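Local coordinates for 2,3-dimethylmalate lyase (Aspergillus niger, PDB 3FA4), which belongs to the phosphoenolpyruvate phosphomutase family of the TIM-barrel clan and binds a magnesium ion through a pair of aspartates, at residues V3-R11 / S78-D86; V97-S105 / A144-I155. All blocks are in the same frame, centred on the assembly; numbering follows the deposited sequence.

Contact 1 of 2, residues V3-R11 / S78-D86; sequences VTAATSLRR and SPSTPVIAD. With MG (magnesium ion), chain N.
Ala5 presses its methyl group into the bend that leads into strand 83-86: CB lies 3.3 Å from Pro79 O and 3.7 Å from Pro82 N, set chiefly against backbone, with Pro82 CG a little farther off. The bend is a type I turn from Ser78 to Thr81, and the hydroxyls of these two residues are hydrogen-bonded across it. No direct hydrogen bond joins the two segments. Instead a water bridges them, accepting from Ala5 N and donating to Pro79 O at 2.8 Å, while Thr4 OG1 caps the helix through an almost straight bond (171°) from Ala6 N.

One turn further along, Leu9 illustrates how a branched side chain can span two neighbours. Its CB already faces the Pro82 ring, 4.3 Å from Pro82 CB. CG, set anti to the backbone N (chi1 -167°), directs the fork at the strand entrance. There CD1 rests at the same proline carbon, again at 4.3 Å, and CD2 passes on to Ile84, meeting CG1 at 4.4 Å. These are light van der Waals contacts between apolar carbons.

At the far end of the strand Asp86 serves a different purpose. Its OD2 binds the magnesium ion at 2.3 Å, and OD1 accepts a hydrogen bond from one of the three waters on the metal; Asp88 supplies another ligand.

Strand 83-86 runs in parallel between strands 42-44 and 111-114, with Val83 turned toward helix 64-75. Helix 5-13 packs at the N-terminal end of this strand, where Leu9 also touches Ala110 and Ala111, whereas the metal site occupies the C-terminal end, the usual place for active sites in TIM barrels.

Contact 2 of 2, residues V97-S105 / A144-I155; sequences VARTTEQYS and AVQARQRIGSDI
Ser105 OG is held from two directions: it donates to Thr101 O, one turn back in its own helix, and accepts from Ser153 OG at 3.1 Å across the interface. Ser153 OG is engaged twice as well, since it accepts from Ile155 N in a nearly straight bond (170°) that closes an ST turn. The Ser153 hydroxyl points away from its own amide nitrogen, which places it within range of both.

Small residues let the helices approach. Ala147 CB sits 3.6 Å from Ala98 CA, and the axes of segments 97-105 and 144-151 come within 8.4 Å at a crossing angle of -46°. Beside this point Thr101 lays CG2 over Ala144 O at 3.5 Å, while its OG1 turns back to Val97 O. Ile151 reaches over with CD1, which lodges 3.8 Å from both Glu102 CA and Ser105 CB; Gly152, with positive phi, follows in a Schellman motif.

At the outer side Glu102 and Arg150 stop short of a salt bridge, their planes 71° apart. A water mediates, donating to Glu102 OE2 and to Ala147 O (2.8 Å) and accepting only weakly from Arg150 NH1.

Toward the barrel wall, Ile155 CD1 meets Tyr104 CB, and Tyr104 OH bonds to Asp86 O. Helix 94-107 lies against strand 111-114 through Val97 on Ile114 and Thr101 on Phe112, and Ile155, in the loop after helix 134-151, joins it on Phe112; Gln146 and Arg150 face a second subunit.

In the fold
Contact 2 is the more buried of the two, joining helices 94-107 and 134-151 on the outside of the barrel wall, whereas contact 1 sets a short N-terminal helix at the mouth of strand 83-86 and stays partly exposed at its turn. Their chemistry follows: contact 1 relies on an alanine methyl set against turn backbone, lighter apolar contacts and one bridging water, contact 2 on close alanine packing and a direct serine pair. Strand 83-86 leads in sequence to helix 94-107. The segments also meet at Asp154, whose carboxylate and carbonyl probably accept hydrogen bonds from Thr7 and Arg10 respectively, linking helix 5-13 to the loop that enters strand 156-161.

Contact 1 of 2, residues V3-R11 / S78-D86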
loop_
_atom_site.group_PDB
_atom_site.type_symbol
_atom_site.label_atom_id
_atom_site.label_comp_id
_atom_site.label_asym_id
_atom_site.label_seq_id
_atom_site.Cartn_x
_atom_site.Cartn_y
_atom_site.Cartn_z
ATOM N N VAL B 3 5.206 -21.096 12.190
ATOM C CA VAL B 3 5.217 -22.234 11.237
ATOM C C VAL B 3 4.635 -21.651 9.923
ATOM O O VAL B 3 3.949 -20.607 9.938
ATOM C CB VAL B 3 4.319 -23.428 11.763
ATOM C CG1 VAL B 3 4.211 -24.584 10.748
ATOM C CG2 VAL B 3 4.851 -23.965 13.062
ATOM N N THR B 4 4.931 -22.265 8.778
ATOM C CA THR B 4 4.223 -21.867 7.531
ATOM C C THR B 4 3.580 -23.098 6.858
ATOM O O THR B 4 3.962 -24.286 7.127
ATOM C CB THR B 4 5.108 -20.914 6.598
ATOM O OG1 THR B 4 4.550 -20.849 5.272
ATOM C CG2 THR B 4 6.598 -21.453 6.504
ATOM N N ALA B 5 2.550 -22.818 6.074
ATOM C CA ALA B 5 1.963 -23.850 5.237
ATOM C C ALA B 5 2.855 -24.253 4.033
ATOM O O ALA B 5 2.518 -25.219 3.345
ATOM C CB ALA B 5 0.534 -23.558 4.858
ATOM N N ALA B 6 4.012 -23.587 3.854
ATOM C CA ALA B 6 5.079 -24.000 2.890
ATOM C C ALA B 6 5.652 -25.388 3.172
ATOM O O ALA B 6 5.804 -26.250 2.271
ATOM C CB ALA B 6 6.242 -22.936 2.894
ATOM N N THR B 7 5.998 -25.546 4.450
ATOM C CA THR B 7 6.546 -26.750 5.055
ATOM C C THR B 7 5.591 -27.941 4.998
ATOM O O THR B 7 6.018 -29.071 4.787
ATOM C CB THR B 7 6.956 -26.496 6.534
ATOM O OG1 THR B 7 7.948 -25.449 6.589
ATOM C CG2 THR B 7 7.526 -27.755 7.150
ATOM N N SER B 8 4.303 -27.731 5.190
ATOM C CA SER B 8 3.433 -28.903 5.128
ATOM C C SER B 8 3.137 -29.258 3.627
ATOM O O SER B 8 3.096 -30.409 3.264
ATOM C CB SER B 8 2.217 -28.706 6.034
ATOM O OG SER B 8 1.406 -27.655 5.586
ATOM N N LEU B 9 3.005 -28.264 2.754
ATOM C CA LEU B 9 2.993 -28.486 1.277
ATOM C C LEU B 9 4.212 -29.259 0.808
ATOM O O LEU B 9 4.086 -30.272 0.118
ATOM C CB LEU B 9 2.887 -27.180 0.472
ATOM C CG LEU B 9 2.562 -27.371 -1.017
ATOM C CD1 LEU B 9 1.285 -28.203 -1.258
ATOM C CD2 LEU B 9 2.489 -26.000 -1.819
ATOM N N ARG B 10 5.392 -28.797 1.197
ATOM C CA ARG B 10 6.663 -29.429 0.819
ATOM C C ARG B 10 6.650 -30.883 1.220
ATOM O O ARG B 10 7.016 -31.744 0.468
ATOM C CB ARG B 10 7.815 -28.697 1.533
ATOM C CG ARG B 10 9.120 -28.991 0.963
ATOM C CD ARG B 10 10.106 -27.837 1.084
ATOM N NE ARG B 10 10.891 -27.768 -0.123
ATOM C CZ ARG B 10 10.836 -26.770 -0.977
ATOM N NH1 ARG B 10 10.062 -25.761 -0.808
ATOM N NH2 ARG B 10 11.566 -26.780 -2.019
ATOM N N ARG B 11 6.239 -31.137 2.453
ATOM C CA ARG B 11 6.212 -32.438 3.053
ATOM C C ARG B 11 5.196 -33.334 2.327
ATOM O O ARG B 11 5.455 -34.503 2.149
ATOM C CB ARG B 11 5.891 -32.304 4.553
ATOM C CG ARG B 11 5.736 -33.663 5.252
ATOM C CD ARG B 11 5.693 -33.592 6.793
ATOM N NE ARG B 11 5.299 -34.908 7.391
ATOM C CZ ARG B 11 6.135 -35.833 7.899
ATOM N NH1 ARG B 11 7.463 -35.615 7.908
ATOM N NH2 ARG B 11 5.653 -36.983 8.436
ATOM N N SER B 78 -6.724 -18.854 6.678
ATOM C CA SER B 78 -6.503 -20.158 7.374
ATOM C C SER B 78 -4.989 -20.417 7.180
ATOM O O SER B 78 -4.619 -20.920 6.140
ATOM C CB SER B 78 -7.374 -21.262 6.724
ATOM O OG SER B 78 -7.075 -22.594 7.231
ATOM N N PRO B 79 -4.096 -19.975 8.133
ATOM C CA PRO B 79 -2.621 -20.153 7.936
ATOM C C PRO B 79 -2.063 -21.616 7.755
ATOM O O PRO B 79 -0.925 -21.809 7.312
ATOM C CB PRO B 79 -1.986 -19.471 9.178
ATOM C CG PRO B 79 -3.113 -18.771 9.917
ATOM C CD PRO B 79 -4.427 -19.262 9.402
ATOM N N SER B 80 -2.843 -22.642 8.087
ATOM C CA SER B 80 -2.318 -23.982 7.994
ATOM C C SER B 80 -2.771 -24.581 6.698
ATOM O O SER B 80 -2.372 -25.711 6.371
ATOM C CB SER B 80 -2.794 -24.833 9.146
ATOM O OG SER B 80 -4.217 -24.898 9.148
ATOM N N THR B 81 -3.619 -23.853 5.950
ATOM C CA THR B 81 -3.987 -24.302 4.604
ATOM C C THR B 81 -3.033 -23.700 3.543
ATOM O O THR B 81 -2.982 -22.449 3.426
ATOM C CB THR B 81 -5.390 -23.873 4.230
ATOM O OG1 THR B 81 -6.312 -24.443 5.132
ATOM C CG2 THR B 81 -5.750 -24.325 2.797
ATOM N N PRO B 82 -2.319 -24.574 2.753
ATOM C CA PRO B 82 -1.393 -24.107 1.711
ATOM C C PRO B 82 -2.073 -23.211 0.669
ATOM O O PRO B 82 -3.111 -23.611 0.142
ATOM C CB PRO B 82 -0.949 -25.394 1.025
ATOM C CG PRO B 82 -1.073 -26.470 2.098
ATOM C CD PRO B 82 -2.355 -26.057 2.828
ATOM N N VAL B 83 -1.494 -22.054 0.397
ATOM C CA VAL B 83 -1.857 -21.206 -0.722
ATOM C C VAL B 83 -0.785 -21.202 -1.800
ATOM O O VAL B 83 0.362 -20.912 -1.548
ATOM C CB VAL B 83 -2.158 -19.770 -0.264
ATOM C CG1 VAL B 83 -2.504 -18.827 -1.418
ATOM C CG2 VAL B 83 -3.210 -19.757 0.804
ATOM N N ILE B 84 -1.187 -21.544 -3.002
ATOM C CA ILE B 84 -0.302 -21.478 -4.209
ATOM C C ILE B 84 -0.644 -20.198 -4.893
ATOM O O ILE B 84 -1.762 -20.051 -5.229
ATOM C CB ILE B 84 -0.556 -22.665 -5.194
ATOM C CG1 ILE B 84 -0.404 -23.984 -4.413
ATOM C CG2 ILE B 84 0.420 -22.596 -6.389
ATOM C CD1 ILE B 84 -0.983 -25.158 -5.052
ATOM N N ALA B 85 0.311 -19.275 -5.070
ATOM C CA ALA B 85 0.065 -17.960 -5.606
ATOM C C ALA B 85 0.696 -17.686 -6.983
ATOM O O ALA B 85 1.845 -17.974 -7.234
ATOM C CB ALA B 85 0.563 -16.948 -4.638
ATOM N N ASP B 86 -0.036 -17.050 -7.887
ATOM C CA ASP B 86 0.606 -16.596 -9.140
ATOM C C ASP B 86 1.751 -15.617 -8.731
ATOM O O ASP B 86 1.607 -14.973 -7.666
ATOM C CB ASP B 86 -0.455 -16.006 -10.053
ATOM C CG ASP B 86 0.108 -15.480 -11.323
ATOM O OD1 ASP B 86 1.234 -15.887 -11.748
ATOM O OD2 ASP B 86 -0.553 -14.599 -11.921
HETATM MG MG MG N . -0.060 -14.128 -14.072
HETATM O O HOH W 1 0.972 -20.094 6.096
HETATM O O HOH W 2 0.987 -15.785 -14.440
HETATM O O HOH W 3 -1.352 -12.631 -13.640
HETATM O O HOH W 4 -1.900 -15.281 -14.686
#

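Contact 2 of 2, residues V97-S105 / A144-I155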
loop_
_atom_site.group_PDB
_atom_site.type_symbol
_atom_site.label_atom_id
_atom_site.label_comp_id
_atom_site.label_asym_id
_atom_site.label_seq_id
_atom_site.Cartn_x
_atom_site.Cartn_y
_atom_site.Cartn_z
ATOM N N VAL B 97 13.266 -10.967 -8.455
ATOM C CA VAL B 97 12.848 -12.343 -8.065
ATOM C C VAL B 97 13.052 -12.672 -6.560
ATOM O O VAL B 97 12.165 -13.244 -5.927
ATOM C CB VAL B 97 13.473 -13.397 -8.983
ATOM C CG1 VAL B 97 12.859 -14.736 -8.711
ATOM C CG2 VAL B 97 13.244 -12.998 -10.420
ATOM N N ALA B 98 14.203 -12.288 -6.023
ATOM C CA ALA B 98 14.664 -12.576 -4.659
ATOM C C ALA B 98 13.759 -11.909 -3.655
ATOM O O ALA B 98 13.326 -12.538 -2.648
ATOM C CB ALA B 98 16.084 -12.025 -4.470
ATOM N N ARG B 99 13.537 -10.619 -3.916
ATOM C CA ARG B 99 12.587 -9.770 -3.182
ATOM C C ARG B 99 11.192 -10.310 -3.134
ATOM O O ARG B 99 10.571 -10.260 -2.092
ATOM C CB ARG B 99 12.557 -8.357 -3.753
ATOM C CG ARG B 99 13.799 -7.594 -3.400
ATOM C CD ARG B 99 13.718 -6.074 -3.709
ATOM N NE ARG B 99 12.613 -5.350 -3.050
ATOM C CZ ARG B 99 12.750 -4.588 -1.960
ATOM N NH1 ARG B 99 13.918 -4.491 -1.361
ATOM N NH2 ARG B 99 11.698 -3.960 -1.406
ATOM N N THR B 100 10.686 -10.802 -4.265
ATOM C CA THR B 100 9.349 -11.426 -4.357
ATOM C C THR B 100 9.336 -12.717 -3.501
ATOM O O THR B 100 8.390 -13.014 -2.810
ATOM C CB THR B 100 9.092 -11.874 -5.812
ATOM O OG1 THR B 100 9.145 -10.773 -6.691
ATOM C CG2 THR B 100 7.734 -12.685 -5.982
ATOM N N THR B 101 10.419 -13.469 -3.594
ATOM C CA THR B 101 10.555 -14.789 -2.921
ATOM C C THR B 101 10.512 -14.573 -1.403
ATOM O O THR B 101 9.790 -15.253 -0.746
ATOM C CB THR B 101 11.831 -15.505 -3.393
ATOM O OG1 THR B 101 11.782 -15.680 -4.828
ATOM C CG2 THR B 101 12.033 -16.887 -2.731
ATOM N N GLU B 102 11.274 -13.581 -0.908
ATOM C CA GLU B 102 11.407 -13.231 0.503
ATOM C C GLU B 102 10.079 -12.700 1.132
ATOM O O GLU B 102 9.692 -13.131 2.244
ATOM C CB GLU B 102 12.542 -12.187 0.680
ATOM C CG GLU B 102 13.891 -12.701 0.394
ATOM C CD GLU B 102 14.878 -11.633 -0.092
ATOM O OE1 GLU B 102 14.558 -10.402 -0.164
ATOM O OE2 GLU B 102 16.017 -12.041 -0.409
ATOM N N GLN B 103 9.460 -11.733 0.442
ATOM C CA GLN B 103 8.151 -11.193 0.743
ATOM C C GLN B 103 6.995 -12.211 0.701
ATOM O O GLN B 103 6.199 -12.257 1.618
ATOM C CB GLN B 103 7.857 -10.041 -0.206
ATOM C CG GLN B 103 8.682 -8.849 0.086
ATOM C CD GLN B 103 8.251 -7.665 -0.655
ATOM O OE1 GLN B 103 7.072 -7.553 -0.974
ATOM N NE2 GLN B 103 9.175 -6.721 -0.910
ATOM N N TYR B 104 6.874 -13.009 -0.347
ATOM C CA TYR B 104 5.955 -14.172 -0.330
ATOM C C TYR B 104 6.211 -15.130 0.829
ATOM O O TYR B 104 5.277 -15.592 1.460
ATOM C CB TYR B 104 6.043 -14.957 -1.653
ATOM C CG TYR B 104 5.129 -14.463 -2.798
ATOM C CD1 TYR B 104 4.959 -13.122 -3.048
ATOM C CD2 TYR B 104 4.463 -15.389 -3.651
ATOM C CE1 TYR B 104 4.144 -12.682 -4.119
ATOM C CE2 TYR B 104 3.646 -14.961 -4.707
ATOM C CZ TYR B 104 3.505 -13.607 -4.910
ATOM O OH TYR B 104 2.720 -13.181 -5.909
ATOM N N SER B 105 7.464 -15.451 1.113
ATOM C CA SER B 105 7.786 -16.317 2.232
ATOM C C SER B 105 7.342 -15.758 3.572
ATOM O O SER B 105 6.595 -16.429 4.270
ATOM C CB SER B 105 9.281 -16.589 2.261
ATOM O OG SER B 105 9.624 -17.092 0.988
ATOM N N ALA B 144 15.356 -17.325 -7.246
ATOM C CA ALA B 144 14.263 -17.759 -6.344
ATOM C C ALA B 144 14.723 -18.863 -5.383
ATOM O O ALA B 144 14.574 -18.788 -4.171
ATOM C CB ALA B 144 13.037 -18.254 -7.201
ATOM N N VAL B 145 15.258 -19.917 -5.939
ATOM C CA VAL B 145 15.858 -21.013 -5.146
ATOM C C VAL B 145 16.947 -20.474 -4.225
ATOM O O VAL B 145 16.994 -20.809 -3.057
ATOM C CB VAL B 145 16.351 -22.140 -6.099
ATOM C CG1 VAL B 145 16.986 -23.313 -5.360
ATOM C CG2 VAL B 145 15.186 -22.569 -7.030
ATOM N N GLN B 146 17.811 -19.605 -4.708
ATOM C CA GLN B 146 18.850 -19.111 -3.836
ATOM C C GLN B 146 18.333 -18.126 -2.786
ATOM O O GLN B 146 18.848 -18.072 -1.654
ATOM C CB GLN B 146 19.970 -18.482 -4.642
ATOM C CG GLN B 146 20.719 -19.487 -5.557
ATOM C CD GLN B 146 21.648 -18.755 -6.518
ATOM O OE1 GLN B 146 21.556 -17.534 -6.649
ATOM N NE2 GLN B 146 22.509 -19.479 -7.190
ATOM N N ALA B 147 17.306 -17.372 -3.143
ATOM C CA ALA B 147 16.693 -16.414 -2.226
ATOM C C ALA B 147 16.066 -17.090 -1.045
ATOM O O ALA B 147 16.294 -16.644 0.038
ATOM C CB ALA B 147 15.643 -15.536 -2.955
ATOM N N ARG B 148 15.251 -18.130 -1.259
ATOM C CA ARG B 148 14.554 -18.833 -0.186
ATOM C C ARG B 148 15.550 -19.611 0.609
ATOM O O ARG B 148 15.423 -19.746 1.799
ATOM C CB ARG B 148 13.447 -19.751 -0.730
ATOM C CG ARG B 148 13.954 -21.101 -1.207
ATOM C CD ARG B 148 12.821 -22.007 -1.769
ATOM N NE ARG B 148 13.354 -23.278 -2.255
ATOM C CZ ARG B 148 13.647 -24.329 -1.482
ATOM N NH1 ARG B 148 13.450 -24.279 -0.178
ATOM N NH2 ARG B 148 14.123 -25.439 -2.021
ATOM N N GLN B 149 16.560 -20.136 -0.056
ATOM C CA GLN B 149 17.747 -20.714 0.617
ATOM C C GLN B 149 18.488 -19.761 1.611
ATOM O O GLN B 149 18.897 -20.149 2.703
ATOM C CB GLN B 149 18.729 -21.265 -0.446
ATOM C CG GLN B 149 18.411 -22.769 -0.851
ATOM C CD GLN B 149 19.169 -23.351 -2.098
ATOM O OE1 GLN B 149 20.024 -22.705 -2.745
ATOM N NE2 GLN B 149 18.822 -24.575 -2.428
ATOM N N ARG B 150 18.690 -18.513 1.238
ATOM C CA ARG B 150 19.277 -17.528 2.124
ATOM C C ARG B 150 18.505 -17.358 3.412
ATOM O O ARG B 150 19.070 -17.234 4.463
ATOM C CB ARG B 150 19.345 -16.188 1.434
ATOM C CG ARG B 150 20.651 -15.806 0.865
ATOM C CD ARG B 150 20.521 -14.571 0.036
ATOM N NE ARG B 150 20.983 -14.794 -1.310
ATOM C CZ ARG B 150 20.399 -14.371 -2.406
ATOM N NH1 ARG B 150 19.309 -13.657 -2.374
ATOM N NH2 ARG B 150 20.960 -14.651 -3.551
ATOM N N ILE B 151 17.194 -17.328 3.310
ATOM C CA ILE B 151 16.322 -17.032 4.481
ATOM C C ILE B 151 15.712 -18.255 5.159
ATOM O O ILE B 151 14.934 -18.092 6.104
ATOM C CB ILE B 151 15.259 -15.943 4.179
ATOM C CG1 ILE B 151 14.333 -16.402 3.032
ATOM C CG2 ILE B 151 15.981 -14.594 3.931
ATOM C CD1 ILE B 151 12.981 -15.773 2.887
ATOM N N GLY B 152 16.156 -19.456 4.753
ATOM C CA GLY B 152 15.760 -20.712 5.372
ATOM C C GLY B 152 14.310 -21.024 5.104
ATOM O O GLY B 152 13.635 -21.664 5.886
ATOM N N SER B 153 13.814 -20.584 3.961
ATOM C CA SER B 153 12.391 -20.698 3.654
ATOM C C SER B 153 12.100 -21.889 2.796
ATOM O O SER B 153 12.843 -22.165 1.848
ATOM C CB SER B 153 11.933 -19.448 2.963
ATOM O OG SER B 153 10.724 -19.699 2.303
ATOM N N ASP B 154 11.044 -22.609 3.157
ATOM C CA ASP B 154 10.558 -23.819 2.483
ATOM C C ASP B 154 9.523 -23.485 1.404
ATOM O O ASP B 154 8.885 -24.375 0.880
ATOM C CB ASP B 154 9.786 -24.685 3.458
ATOM C CG ASP B 154 10.673 -25.488 4.404
ATOM O OD1 ASP B 154 11.843 -25.702 4.068
ATOM O OD2 ASP B 154 10.165 -25.940 5.472
ATOM N N ILE B 155 9.316 -22.209 1.079
ATOM C CA ILE B 155 8.377 -21.896 0.033
ATOM C C ILE B 155 8.731 -22.816 -1.171
ATOM O O ILE B 155 9.899 -23.043 -1.432
ATOM C CB ILE B 155 8.367 -20.330 -0.296
ATOM C CG1 ILE B 155 7.076 -19.950 -1.083
ATOM C CG2 ILE B 155 9.646 -19.933 -0.980
ATOM C CD1 ILE B 155 6.777 -18.513 -1.183
HETATM O O HOH W 5 17.268 -14.056 0.367
#